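Local coordinates for protein Aln2 (Streptomyces sp. CM020, PDB 6P7L) that is a noncanonical NTF2-like (SnoaL-like) protein of the alnumycin pathway that probably takes part in polyketide biosynthesis, at residues A[123-126]-A[132-135]; A[38-43]-A[114-119]; A[57-62]-A[81-86]; A[46-51]-A[155-160]. All coordinates share one frame; numbering follows the deposited sequence.

Interaction 1 (A[123-126]-A[132-135]); sequences TVTV and AVLV
With CG1 of Val135 swung anti to its backbone N (chi1 180°) and OG1 of Thr123 likewise opposite its own N (chi1 -174°), the methyl and the hydroxyl oxygen are brought to 3.6 Å, Val135 CG1 to Thr123 OG1, one side chain slanting across the other. The hydroxyl's polar partner is the carbonyl O of Glu136, so the valine methyl merely packs against it. On the same face Thr125 and Val135 form a non-hydrogen-bonded antiparallel pair, their CA atoms 4.6 Å apart. The next pair, Val126 and Leu134, is hydrogen-bonded: Val126 N gives to Leu134 O at 2.9 Å, and Leu134 N returns a bond to Val126 O at 3.0 Å. Each of these oxygens also receives a CA-H contact, Leu134 O from Thr125 CA at 3.2 Å and Val126 O from Val133 CA at 3.4 Å. On the other face the Val126 and Leu134 side chains adjoin, CB to CB 4.3 Å. The contact belongs to the beta hairpin of strands 116-127 and 133-148. Strand 98-110 flanks 116-127 on its other edge, where Trp102 NE1 binds Thr125 OG1, and Val135 packs on Val133 of the third subunit.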
loop_
_atom_site.group_PDB
_atom_site.type_symbol
_atom_site.label_atom_id
_atom_site.label_comp_id
_atom_site.label_asym_id
_atom_site.label_seq_id
_atom_site.Cartn_x
_atom_site.Cartn_y
_atom_site.Cartn_z
ATOM N N THR A 123 0.062 -4.321 -8.660
ATOM C CA THR A 123 -1.100 -4.837 -9.357
ATOM C C THR A 123 -1.902 -3.655 -9.870
ATOM O O THR A 123 -1.605 -2.497 -9.574
ATOM C CB THR A 123 -1.941 -5.752 -8.471
ATOM O OG1 THR A 123 -2.991 -6.334 -9.268
ATOM C CG2 THR A 123 -2.519 -5.000 -7.328
ATOM N N VAL A 124 -2.876 -3.969 -10.705
ATOM C CA VAL A 124 -3.790 -2.986 -11.273
ATOM C C VAL A 124 -5.203 -3.458 -10.984
ATOM O O VAL A 124 -5.558 -4.610 -11.287
ATOM C CB VAL A 124 -3.563 -2.799 -12.779
ATOM C CG1 VAL A 124 -4.556 -1.822 -13.341
ATOM C CG2 VAL A 124 -2.151 -2.301 -13.003
ATOM N N THR A 125 -5.999 -2.567 -10.388
ATOM C CA THR A 125 -7.437 -2.772 -10.324
ATOM C C THR A 125 -8.073 -2.043 -11.500
ATOM O O THR A 125 -7.607 -0.980 -11.918
ATOM C CB THR A 125 -8.050 -2.288 -9.005
ATOM O OG1 THR A 125 -7.761 -0.918 -8.793
ATOM C CG2 THR A 125 -7.502 -3.094 -7.788
ATOM N N VAL A 126 -9.157 -2.607 -12.023
ATOM C CA VAL A 126 -9.881 -1.985 -13.128
ATOM C C VAL A 126 -11.351 -1.878 -12.752
ATOM O O VAL A 126 -12.042 -2.896 -12.647
ATOM C CB VAL A 126 -9.717 -2.758 -14.436
ATOM C CG1 VAL A 126 -10.321 -1.956 -15.569
ATOM C CG2 VAL A 126 -8.228 -3.059 -14.696
ATOM N N ALA A 132 -18.040 -3.053 -11.445
ATOM C CA ALA A 132 -17.184 -4.225 -11.420
ATOM C C ALA A 132 -15.767 -3.782 -11.111
ATOM O O ALA A 132 -15.356 -2.669 -11.483
ATOM C CB ALA A 132 -17.212 -4.961 -12.756
ATOM N N VAL A 133 -15.058 -4.605 -10.343
ATOM C CA VAL A 133 -13.646 -4.409 -10.039
ATOM C C VAL A 133 -12.899 -5.677 -10.433
ATOM O O VAL A 133 -13.162 -6.742 -9.868
ATOM C CB VAL A 133 -13.416 -4.095 -8.553
ATOM C CG1 VAL A 133 -11.894 -3.863 -8.311
ATOM C CG2 VAL A 133 -14.246 -2.877 -8.161
ATOM N N LEU A 134 -11.995 -5.573 -11.406
ATOM C CA LEU A 134 -11.076 -6.649 -11.785
ATOM C C LEU A 134 -9.732 -6.406 -11.116
ATOM O O LEU A 134 -9.344 -5.254 -10.927
ATOM C CB LEU A 134 -10.883 -6.712 -13.302
ATOM C CG LEU A 134 -12.118 -6.798 -14.192
ATOM C CD1 LEU A 134 -11.761 -6.738 -15.658
ATOM C CD2 LEU A 134 -12.869 -8.084 -13.872
ATOM N N VAL A 135 -9.065 -7.473 -10.681
ATOM C CA VAL A 135 -7.694 -7.382 -10.172
ATOM C C VAL A 135 -6.770 -8.116 -11.132
ATOM O O VAL A 135 -6.932 -9.324 -11.359
ATOM C CB VAL A 135 -7.575 -7.932 -8.749
ATOM C CG1 VAL A 135 -6.149 -7.828 -8.255
ATOM C CG2 VAL A 135 -8.531 -7.228 -7.818
#

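Interaction 2 (A[38-43]-A[114-119]); sequences VEVTQF and GTVSTS
Val40 meets the strand with both of its methyls: CG2 lies 4.3 Å from Val116 CG1, and CG1 lies 4.3 Å from Thr118 CG2. A chi1 of 169° turns the fork of Val40 so that each methyl meets a different residue, the two being two places apart along strand 116-119 and therefore on the same face of the sheet. This small apolar patch is the close part of the contact, although the methyls only just touch and the nearest CA atoms, those of Val40 and Val116, remain 8.9 Å apart. Leu152 and Met106 of the same chain add to the packing around Val40, while the hydroxyl of Thr118 turns to Tyr44 OH. The helix's polar side chains lie away from the strand. Thr41 OG1 donates to Val38 O at 2.8 Å, an oxygen that also accepts from Gln42 N, and Gln42 NE2 reaches Thr41 OG1 at 3.0 Å along a nearly straight N-H (170°). The Gln42 amide then bonds to the backbone of Met106 and Val108 of the second subunit, so this side of the helix is an interface as well, while Glu39 forms a salt bridge with Arg147. A long N-terminal helix laid over the concave face of a strongly curved sheet is the hallmark of the NTF2-like cone.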
loop_
_atom_site.group_PDB
_atom_site.type_symbol
_atom_site.label_atom_id
_atom_site.label_comp_id
_atom_site.label_asym_id
_atom_site.label_seq_id
_atom_site.Cartn_x
_atom_site.Cartn_y
_atom_site.Cartn_z
ATOM N N VAL A 38 11.118 9.387 1.001
ATOM C CA VAL A 38 9.975 10.247 0.739
ATOM C C VAL A 38 9.968 10.670 -0.726
ATOM O O VAL A 38 8.919 10.659 -1.378
ATOM C CB VAL A 38 9.992 11.452 1.686
ATOM C CG1 VAL A 38 8.972 12.509 1.289
ATOM C CG2 VAL A 38 9.720 10.990 3.121
ATOM N N GLU A 39 11.137 11.037 -1.261
ATOM C CA GLU A 39 11.239 11.472 -2.653
ATOM C C GLU A 39 10.771 10.381 -3.612
ATOM O O GLU A 39 10.086 10.666 -4.610
ATOM C CB GLU A 39 12.674 11.861 -2.964
ATOM C CG GLU A 39 12.816 12.538 -4.307
ATOM C CD GLU A 39 14.223 12.937 -4.629
ATOM O OE1 GLU A 39 15.184 12.473 -3.948
ATOM O OE2 GLU A 39 14.355 13.747 -5.575
ATOM N N VAL A 40 11.151 9.129 -3.327
ATOM C CA VAL A 40 10.736 7.989 -4.136
ATOM C C VAL A 40 9.225 7.783 -4.061
ATOM O O VAL A 40 8.568 7.569 -5.088
ATOM C CB VAL A 40 11.509 6.724 -3.705
ATOM C CG1 VAL A 40 10.922 5.465 -4.346
ATOM C CG2 VAL A 40 12.982 6.843 -4.060
ATOM N N THR A 41 8.637 7.861 -2.864
ATOM C CA THR A 41 7.187 7.658 -2.788
ATOM C C THR A 41 6.447 8.707 -3.600
ATOM O O THR A 41 5.403 8.418 -4.204
ATOM C CB THR A 41 6.643 7.691 -1.355
ATOM O OG1 THR A 41 6.651 9.028 -0.814
ATOM C CG2 THR A 41 7.403 6.734 -0.430
ATOM N N GLN A 42 6.953 9.933 -3.598
ATOM C CA GLN A 42 6.275 11.025 -4.301
ATOM C C GLN A 42 6.466 10.891 -5.805
ATOM O O GLN A 42 5.554 11.189 -6.583
ATOM C CB GLN A 42 6.780 12.383 -3.798
ATOM C CG GLN A 42 6.493 12.597 -2.314
ATOM C CD GLN A 42 5.022 12.423 -2.008
ATOM O OE1 GLN A 42 4.194 13.269 -2.360
ATOM N NE2 GLN A 42 4.678 11.254 -1.462
ATOM N N PHE A 43 7.660 10.471 -6.238
ATOM C CA PHE A 43 7.878 10.205 -7.656
ATOM C C PHE A 43 6.876 9.184 -8.187
ATOM O O PHE A 43 6.237 9.394 -9.220
ATOM C CB PHE A 43 9.301 9.700 -7.872
ATOM C CG PHE A 43 9.575 9.273 -9.295
ATOM C CD1 PHE A 43 9.873 10.194 -10.279
ATOM C CD2 PHE A 43 9.539 7.923 -9.626
ATOM C CE1 PHE A 43 10.135 9.774 -11.569
ATOM C CE2 PHE A 43 9.770 7.510 -10.902
ATOM C CZ PHE A 43 10.069 8.439 -11.880
ATOM N N GLY A 114 24.386 8.059 -6.519
ATOM C CA GLY A 114 23.041 8.584 -6.548
ATOM C C GLY A 114 22.032 7.740 -7.298
ATOM O O GLY A 114 20.831 8.038 -7.249
ATOM N N THR A 115 22.465 6.696 -7.986
ATOM C CA THR A 115 21.510 5.815 -8.638
ATOM C C THR A 115 20.696 5.065 -7.589
ATOM O O THR A 115 21.237 4.540 -6.604
ATOM C CB THR A 115 22.230 4.817 -9.544
ATOM O OG1 THR A 115 22.969 5.541 -10.538
ATOM C CG2 THR A 115 21.212 3.928 -10.204
ATOM N N VAL A 116 19.391 5.013 -7.810
ATOM C CA VAL A 116 18.447 4.390 -6.893
ATOM C C VAL A 116 17.870 3.124 -7.506
ATOM O O VAL A 116 17.401 3.135 -8.647
ATOM C CB VAL A 116 17.317 5.368 -6.516
ATOM C CG1 VAL A 116 16.365 4.674 -5.592
ATOM C CG2 VAL A 116 17.894 6.637 -5.922
ATOM N N SER A 117 17.923 2.021 -6.764
ATOM C CA SER A 117 17.340 0.752 -7.195
ATOM C C SER A 117 16.153 0.458 -6.291
ATOM O O SER A 117 16.279 0.539 -5.064
ATOM C CB SER A 117 18.362 -0.398 -7.104
ATOM O OG SER A 117 19.432 -0.218 -8.002
ATOM N N THR A 118 15.019 0.107 -6.886
ATOM C CA THR A 118 13.862 -0.315 -6.113
ATOM C C THR A 118 13.331 -1.658 -6.616
ATOM O O THR A 118 13.551 -2.071 -7.762
ATOM C CB THR A 118 12.731 0.730 -6.143
ATOM O OG1 THR A 118 12.132 0.714 -7.445
ATOM C CG2 THR A 118 13.233 2.147 -5.789
ATOM N N SER A 119 12.624 -2.357 -5.730
ATOM C CA SER A 119 11.899 -3.577 -6.073
ATOM C C SER A 119 10.599 -3.508 -5.296
ATOM O O SER A 119 10.569 -3.044 -4.143
ATOM C CB SER A 119 12.685 -4.856 -5.737
ATOM O OG SER A 119 12.637 -5.169 -4.343
#

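Interaction 3 (A[57-62]-A[81-86]); sequences GGFAAT and EAIEAG
Ala60 and Glu84 make the closest side-chain approach between the two helices, CB to CB at 3.4 Å, and their CA atoms are only 5.0 Å apart. From that CB the Glu84 side chain runs outward with CG anti to the backbone N (chi1 -176°) and continues extended, which lays it along the backbone of Gly57. CG sits 4.0 Å from Gly57 N, and CD comes to 3.7 Å from Gly57 CA. At the tip the two oxygens part company. OE1 rests 3.4 Å from Gly57 CA, a contact without a direct hydrogen bond, and accepts a hydrogen bond from a water at 3.0 Å; the same water donates to Gly57 O, bridging the carboxylate to the helix 56-60 backbone. OE2 instead forms a salt bridge with Arg88, one turn further along its own helix, and this pairing probably steadies the carboxylate's negative charge.

In the SnoaL-like fold, the short helix 56-60 follows the long helix 34-52, and helix 80-90 packs against it after strands 67-70 and 76-78, the latter an outermost strand of the sheet. The small residues Gly57 and Ala60 let the helix backbones come this near.

On the interior side, Ile83 CG2 reaches Phe59 CE2 at 3.9 Å, the methyl approaching the ring obliquely while the side chains cross at about a right angle. Ile83 also rests on Ala67 and Phe69. Phe59 meets Phe63 edge-to-face and packs on Gln47, Met48 and Met51 of helix 34-52. Thr62 OG1 donates to Phe59 O in the carbonyl plane, and the same oxygen accepts from Thr62 N.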
loop_
_atom_site.group_PDB
_atom_site.type_symbol
_atom_site.label_atom_id
_atom_site.label_comp_id
_atom_site.label_asym_id
_atom_site.label_seq_id
_atom_site.Cartn_x
_atom_site.Cartn_y
_atom_site.Cartn_z
ATOM N N GLY A 57 1.745 11.119 -22.105
ATOM C CA GLY A 57 2.917 11.947 -22.366
ATOM C C GLY A 57 3.633 12.337 -21.085
ATOM O O GLY A 57 4.865 12.249 -20.988
ATOM N N GLY A 58 2.868 12.736 -20.066
ATOM C CA GLY A 58 3.470 13.072 -18.789
ATOM C C GLY A 58 4.094 11.870 -18.108
ATOM O O GLY A 58 5.120 11.996 -17.439
ATOM N N PHE A 59 3.459 10.695 -18.223
ATOM C CA PHE A 59 4.060 9.466 -17.717
ATOM C C PHE A 59 5.405 9.203 -18.386
ATOM O O PHE A 59 6.420 8.960 -17.720
ATOM C CB PHE A 59 3.110 8.300 -17.952
ATOM C CG PHE A 59 3.736 6.951 -17.732
ATOM C CD1 PHE A 59 3.986 6.481 -16.440
ATOM C CD2 PHE A 59 4.098 6.166 -18.808
ATOM C CE1 PHE A 59 4.548 5.271 -16.254
ATOM C CE2 PHE A 59 4.674 4.938 -18.609
ATOM C CZ PHE A 59 4.906 4.482 -17.347
ATOM N N ALA A 60 5.433 9.269 -19.713
ATOM C CA ALA A 60 6.664 8.968 -20.431
ATOM C C ALA A 60 7.742 10.015 -20.163
ATOM O O ALA A 60 8.937 9.707 -20.196
ATOM C CB ALA A 60 6.386 8.876 -21.932
ATOM N N ALA A 61 7.351 11.253 -19.902
ATOM C CA ALA A 61 8.326 12.313 -19.645
ATOM C C ALA A 61 9.086 12.094 -18.349
ATOM O O ALA A 61 10.126 12.741 -18.126
ATOM C CB ALA A 61 7.609 13.671 -19.611
ATOM N N THR A 62 8.595 11.205 -17.488
ATOM C CA THR A 62 9.347 10.894 -16.286
ATOM C C THR A 62 10.528 9.976 -16.571
ATOM O O THR A 62 11.375 9.789 -15.682
ATOM C CB THR A 62 8.481 10.226 -15.201
ATOM O OG1 THR A 62 8.084 8.902 -15.599
ATOM C CG2 THR A 62 7.270 11.079 -14.823
ATOM N N GLU A 81 9.748 8.039 -26.001
ATOM C CA GLU A 81 8.712 8.036 -27.041
ATOM C C GLU A 81 8.130 6.635 -27.234
ATOM O O GLU A 81 6.905 6.471 -27.376
ATOM C CB GLU A 81 9.255 8.618 -28.338
ATOM C CG GLU A 81 9.564 10.128 -28.186
ATOM C CD GLU A 81 9.838 10.855 -29.462
ATOM O OE1 GLU A 81 9.850 10.207 -30.519
ATOM O OE2 GLU A 81 10.043 12.100 -29.398
ATOM N N ALA A 82 8.988 5.614 -27.269
ATOM C CA ALA A 82 8.488 4.246 -27.388
ATOM C C ALA A 82 7.694 3.857 -26.144
ATOM O O ALA A 82 6.699 3.133 -26.230
ATOM C CB ALA A 82 9.651 3.264 -27.601
ATOM N N ILE A 83 8.136 4.315 -24.975
ATOM C CA ILE A 83 7.434 4.003 -23.737
ATOM C C ILE A 83 6.056 4.661 -23.728
ATOM O O ILE A 83 5.058 4.053 -23.292
ATOM C CB ILE A 83 8.306 4.443 -22.546
ATOM C CG1 ILE A 83 9.570 3.556 -22.452
ATOM C CG2 ILE A 83 7.562 4.361 -21.233
ATOM C CD1 ILE A 83 10.652 4.073 -21.524
ATOM N N GLU A 84 5.963 5.902 -24.214
ATOM C CA GLU A 84 4.645 6.529 -24.301
ATOM C C GLU A 84 3.726 5.732 -25.223
ATOM O O GLU A 84 2.559 5.461 -24.893
ATOM C CB GLU A 84 4.736 7.981 -24.799
ATOM C CG GLU A 84 3.377 8.641 -24.793
ATOM C CD GLU A 84 3.335 10.022 -25.470
ATOM O OE1 GLU A 84 4.281 10.817 -25.254
ATOM O OE2 GLU A 84 2.338 10.313 -26.181
ATOM N N ALA A 85 4.221 5.381 -26.413
ATOM C CA ALA A 85 3.402 4.631 -27.350
ATOM C C ALA A 85 2.974 3.283 -26.756
ATOM O O ALA A 85 1.832 2.835 -26.954
ATOM C CB ALA A 85 4.178 4.425 -28.654
ATOM N N GLY A 86 3.886 2.597 -26.067
ATOM C CA GLY A 86 3.533 1.309 -25.478
ATOM C C GLY A 86 2.505 1.431 -24.366
ATOM O O GLY A 86 1.598 0.588 -24.227
HETATM O O HOH W 1 5.750 12.822 -23.493
#

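Interaction 4 (A[46-51]-A[155-160]); sequences RQMHRM and RSRVIE
Gln47 OE1 is gripped by both terminal nitrogens of Arg157, at 2.8 Å from NH2 and 3.2 Å from NH1. The two bonds are unequal. NH2 lies in the amide's carbonyl plane, on a lone pair, with 158° at its hydrogen, whereas NH1 stands well above that plane and bonds less straight (137°). On the arginine side, OE1 sits at the guanidinium edge and in its plane, while the amide is turned almost perpendicular to the guanidinium, 88°. The two side chains reach toward each other: Gln47 is extended, with CG anti to its backbone N, and Arg157 bends at its third torsion to present its end. Met48 is folded at chi2 and chi3, which carries its CE to 4.0 Å from Arg157 NH1, oblique to the guanidinium. The other amide atom, Gln47 NE2, is held by Thr62 OG1 and Ser154 OG, fixing which way round the amide lies. Arg157 NE forms a salt bridge with Asp143, and NH1 also bonds a glycerol, probably from the crystallisation liquor. A buried arginine charge is thus met by the carboxylate of Asp143 and a neutral amide oxygen; with glycerol bound here, the interior of the cone is consistent with a polar ligand pocket.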
loop_
_atom_site.group_PDB
_atom_site.type_symbol
_atom_site.label_atom_id
_atom_site.label_comp_id
_atom_site.label_asym_id
_atom_site.label_seq_id
_atom_site.Cartn_x
_atom_site.Cartn_y
_atom_site.Cartn_z
ATOM N N ARG A 46 3.114 10.364 -8.270
ATOM C CA ARG A 46 2.848 11.253 -9.401
ATOM C C ARG A 46 2.958 10.494 -10.716
ATOM O O ARG A 46 2.158 10.709 -11.644
ATOM C CB ARG A 46 3.809 12.436 -9.344
ATOM C CG ARG A 46 3.517 13.355 -8.086
ATOM C CD ARG A 46 4.221 14.659 -8.045
ATOM N NE ARG A 46 3.428 15.614 -7.253
ATOM C CZ ARG A 46 3.507 15.744 -5.932
ATOM N NH1 ARG A 46 4.355 14.999 -5.235
ATOM N NH2 ARG A 46 2.753 16.631 -5.298
ATOM N N GLN A 47 3.920 9.582 -10.820
ATOM C CA GLN A 47 4.074 8.847 -12.073
ATOM C C GLN A 47 2.831 8.011 -12.378
ATOM O O GLN A 47 2.365 7.961 -13.531
ATOM C CB GLN A 47 5.300 7.949 -12.004
ATOM C CG GLN A 47 5.712 7.325 -13.345
ATOM C CD GLN A 47 6.828 6.329 -13.182
ATOM O OE1 GLN A 47 6.689 5.353 -12.417
ATOM N NE2 GLN A 47 7.953 6.567 -13.859
ATOM N N MET A 48 2.303 7.311 -11.365
ATOM C CA MET A 48 1.149 6.444 -11.605
ATOM C C MET A 48 -0.129 7.281 -11.737
ATOM O O MET A 48 -1.034 6.914 -12.506
ATOM C CB MET A 48 0.975 5.399 -10.499
ATOM C CG MET A 48 1.985 4.262 -10.502
ATOM S SD MET A 48 2.062 3.384 -12.096
ATOM C CE MET A 48 3.435 4.237 -12.711
ATOM N N HIS A 49 -0.225 8.413 -11.023
ATOM C CA HIS A 49 -1.391 9.271 -11.241
ATOM C C HIS A 49 -1.485 9.670 -12.703
ATOM O O HIS A 49 -2.577 9.656 -13.290
ATOM C CB HIS A 49 -1.365 10.530 -10.380
ATOM C CG HIS A 49 -1.630 10.284 -8.919
ATOM N ND1 HIS A 49 -1.777 11.312 -8.012
ATOM C CD2 HIS A 49 -1.759 9.140 -8.214
ATOM C CE1 HIS A 49 -2.005 10.810 -6.809
ATOM N NE2 HIS A 49 -1.973 9.489 -6.899
ATOM N N ARG A 50 -0.342 9.993 -13.312
ATOM C CA ARG A 50 -0.344 10.417 -14.706
ATOM C C ARG A 50 -0.742 9.258 -15.602
ATOM O O ARG A 50 -1.582 9.408 -16.501
ATOM C CB ARG A 50 1.029 10.950 -15.111
ATOM C CG ARG A 50 1.492 12.210 -14.393
ATOM C CD ARG A 50 2.832 12.667 -14.910
ATOM N NE ARG A 50 3.386 13.798 -14.161
ATOM C CZ ARG A 50 4.491 14.461 -14.498
ATOM N NH1 ARG A 50 5.157 14.135 -15.596
ATOM N NH2 ARG A 50 4.933 15.447 -13.732
ATOM N N MET A 51 -0.154 8.084 -15.371
ATOM C CA MET A 51 -0.460 6.965 -16.247
ATOM C C MET A 51 -1.915 6.560 -16.129
ATOM O O MET A 51 -2.611 6.375 -17.141
ATOM C CB MET A 51 0.405 5.767 -15.951
ATOM C CG MET A 51 0.288 4.848 -17.170
ATOM S SD MET A 51 1.576 3.678 -17.281
ATOM C CE MET A 51 1.298 2.850 -15.736
ATOM N N ARG A 155 15.035 5.329 -15.164
ATOM C CA ARG A 155 16.034 4.874 -16.135
ATOM C C ARG A 155 15.762 3.482 -16.680
ATOM O O ARG A 155 15.978 3.225 -17.871
ATOM C CB ARG A 155 17.433 4.911 -15.520
ATOM C CG ARG A 155 18.522 4.420 -16.465
ATOM C CD ARG A 155 19.928 4.677 -15.893
ATOM N NE ARG A 155 20.459 3.511 -15.185
ATOM C CZ ARG A 155 21.604 3.497 -14.512
ATOM N NH1 ARG A 155 22.348 4.589 -14.448
ATOM N NH2 ARG A 155 22.001 2.390 -13.898
ATOM N N SER A 156 15.271 2.582 -15.833
ATOM C CA SER A 156 15.044 1.190 -16.178
ATOM C C SER A 156 13.796 0.752 -15.445
ATOM O O SER A 156 13.575 1.176 -14.313
ATOM C CB SER A 156 16.261 0.296 -15.711
ATOM O OG SER A 156 15.950 -1.089 -15.703
ATOM N N ARG A 157 12.955 -0.054 -16.089
ATOM C CA ARG A 157 11.841 -0.704 -15.410
ATOM C C ARG A 157 11.772 -2.125 -15.968
ATOM O O ARG A 157 11.741 -2.300 -17.193
ATOM C CB ARG A 157 10.524 0.035 -15.638
ATOM C CG ARG A 157 9.314 -0.693 -15.079
ATOM C CD ARG A 157 8.121 0.199 -14.781
ATOM N NE ARG A 157 8.473 1.120 -13.729
ATOM C CZ ARG A 157 7.886 2.291 -13.483
ATOM N NH1 ARG A 157 6.835 2.691 -14.202
ATOM N NH2 ARG A 157 8.370 3.057 -12.505
ATOM N N VAL A 158 11.749 -3.126 -15.090
ATOM C CA VAL A 158 11.624 -4.533 -15.505
ATOM C C VAL A 158 10.453 -5.143 -14.745
ATOM O O VAL A 158 10.454 -5.154 -13.512
ATOM C CB VAL A 158 12.912 -5.325 -15.222
ATOM C CG1 VAL A 158 12.747 -6.810 -15.602
ATOM C CG2 VAL A 158 14.112 -4.710 -15.956
ATOM N N ILE A 159 9.462 -5.646 -15.465
ATOM C CA ILE A 159 8.243 -6.200 -14.878
ATOM C C ILE A 159 8.270 -7.715 -15.049
ATOM O O ILE A 159 8.422 -8.206 -16.172
ATOM C CB ILE A 159 6.995 -5.605 -15.550
ATOM C CG1 ILE A 159 6.936 -4.096 -15.266
ATOM C CG2 ILE A 159 5.747 -6.301 -15.073
ATOM C CD1 ILE A 159 5.991 -3.355 -16.156
ATOM N N GLU A 160 8.141 -8.457 -13.947
ATOM C CA GLU A 160 7.984 -9.911 -13.992
ATOM C C GLU A 160 6.552 -10.202 -13.565
ATOM O O GLU A 160 6.163 -9.859 -12.440
ATOM C CB GLU A 160 8.992 -10.617 -13.077
ATOM C CG GLU A 160 10.425 -10.517 -13.600
ATOM C CD GLU A 160 11.416 -11.295 -12.767
ATOM O OE1 GLU A 160 10.983 -12.155 -11.972
ATOM O OE2 GLU A 160 12.631 -11.052 -12.914
#

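Helix 34-52 ties interactions 2 and 4 together, their centres 12 Å apart, as it runs across the sheet. Interaction 3 adjoins interaction 4, 10 Å between centres: Gly58 O lies 2.8 Å from Arg50 NH1, a probable hydrogen bond, and Phe59 CZ packs 3.4 Å from Met51 SD. Phe43 CE1 likewise touches Thr62 CB at 4.0 Å, joining interactions 2 and 3. Interaction 1 stands apart, 25 Å from interaction 2 by centres; both use strand 116-127 but lie on opposite sides of the chain's centre. Bound glycerol lies about 3 Å from the Arg157 side chain, about 4 Å from that of Phe59 and about 5 Å from that of Val124, and may mark a pocket beside interactions 4 and 3. Interactions 1, 2 and 4 also reach the second subunit.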